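PDB 2ZPO: ribonuclease from Chelonia mydas, which probably cleaves RNA on the 3' side of pyrimidine nucleotides, as a secreted endonuclease of the pancreatic ribonuclease family. Local coordinates for residues A[27-30]-A[31-34]. Numbering follows the deposited sequence.
Sequences NQMM and QRRG
Arg32 N reaches Gln28 O at 2.9 Å along a nearly straight N-H...O line (169°), and Arg33 N reaches Met29 O at 2.9 Å, so the last i to i+4 bonds of helix 22-32 bring Gln28 beside Arg32 and Met29 beside Arg33. A Schellman motif ends the helix here: Gly34, at positive phi, is the C-prime residue, its N bonding back to Gln31 O at 3.0 Å while Met35 N returns to Met30 O. On the outer side, Gln28 and Arg32 run alongside each other in the same direction. Gln28 CB sits 3.9 Å above the centre of the Arg32 guanidinium plane, and farther out Gln28 CD lies 3.7 Å from Arg32 NH2, the amide and guanidinium planes 32° apart. With CG anti to its carbonyl carbon (chi1 -73°), the Arg32 chain heads back along the helix, and its extended run from CG to NE carries the guanidinium across the Gln28 side chain. An alanine in place of Gln28 would keep CB against that guanidinium face but would probably leave its NH2 end without the amide alongside and freer to turn. Met29 and Met30 face inward, both touching Phe46 of strand 43-47, which joins this helix end to the sheet of the ribonuclease A fold; Met30 also meets Asn44, a probable substrate-binding residue. Arg33 NH1 bonds to the carbonyls of Arg9 and Val12, linking the helix end to the N-terminal region. Bent at chi2 and chi3, Met29 brings its methyl over one face of the Arg33 guanidinium, with CE 3.4 Å from Arg33 NE.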
# COMPACT_ATOMS: atom_id res chain seq x y z
N ASN A 27 11.99 -4.62 -3.89
CA ASN A 27 13.24 -4.04 -3.49
C ASN A 27 13.39 -2.59 -3.96
O ASN A 27 13.77 -1.70 -3.18
CB ASN A 27 14.37 -4.94 -4.02
CG ASN A 27 14.50 -6.23 -3.21
OD1 ASN A 27 14.10 -6.29 -2.03
ND2 ASN A 27 15.10 -7.26 -3.82
N GLN A 28 13.04 -2.34 -5.22
CA GLN A 28 13.15 -1.01 -5.79
C GLN A 28 12.13 -0.04 -5.17
O GLN A 28 12.46 1.09 -4.82
CB GLN A 28 12.94 -1.08 -7.31
CG GLN A 28 14.08 -1.82 -8.01
CD GLN A 28 13.94 -1.90 -9.54
OE1 GLN A 28 12.84 -2.01 -10.09
NE2 GLN A 28 15.08 -1.87 -10.24
N MET A 29 10.90 -0.49 -5.04
CA MET A 29 9.80 0.43 -4.68
C MET A 29 9.88 0.78 -3.19
O MET A 29 9.64 1.92 -2.79
CB MET A 29 8.44 -0.18 -5.05
CG MET A 29 8.18 -0.28 -6.53
SD MET A 29 8.10 1.32 -7.37
CE MET A 29 7.02 2.24 -6.31
N MET A 30 10.26 -0.20 -2.36
CA MET A 30 10.39 0.06 -0.93
C MET A 30 11.44 1.13 -0.69
O MET A 30 11.27 1.97 0.18
CB MET A 30 10.73 -1.22 -0.17
CG MET A 30 9.56 -2.22 -0.09
SD MET A 30 8.03 -1.57 0.65
CE MET A 30 8.46 -1.55 2.39
N GLN A 31 12.50 1.10 -1.47
CA GLN A 31 13.55 2.13 -1.35
C GLN A 31 13.11 3.47 -1.95
O GLN A 31 13.20 4.50 -1.28
CB GLN A 31 14.83 1.68 -2.04
CG GLN A 31 15.95 2.71 -1.91
CD GLN A 31 17.29 2.21 -2.40
OE1 GLN A 31 17.54 1.01 -2.46
NE2 GLN A 31 18.17 3.15 -2.74
N ARG A 32 12.63 3.43 -3.20
CA ARG A 32 12.22 4.65 -3.92
C ARG A 32 11.20 5.47 -3.12
O ARG A 32 11.24 6.72 -3.09
CB ARG A 32 11.65 4.29 -5.31
CG ARG A 32 12.69 3.84 -6.34
CD ARG A 32 12.04 3.37 -7.65
NE ARG A 32 13.04 2.88 -8.61
CZ ARG A 32 12.76 2.11 -9.67
NH1 ARG A 32 11.50 1.72 -9.89
NH2 ARG A 32 13.73 1.72 -10.49
N ARG A 33 10.29 4.76 -2.44
CA ARG A 33 9.20 5.38 -1.71
C ARG A 33 9.53 5.73 -0.26
O ARG A 33 8.65 6.10 0.51
CB ARG A 33 7.94 4.51 -1.79
CG ARG A 33 7.40 4.32 -3.18
CD ARG A 33 7.02 5.66 -3.84
NE ARG A 33 6.40 5.42 -5.15
CZ ARG A 33 5.09 5.27 -5.34
NH1 ARG A 33 4.26 5.34 -4.31
NH2 ARG A 33 4.60 5.07 -6.56
N GLY A 34 10.80 5.60 0.13
CA GLY A 34 11.22 6.14 1.44
C GLY A 34 11.01 5.19 2.60
O GLY A 34 10.97 5.61 3.74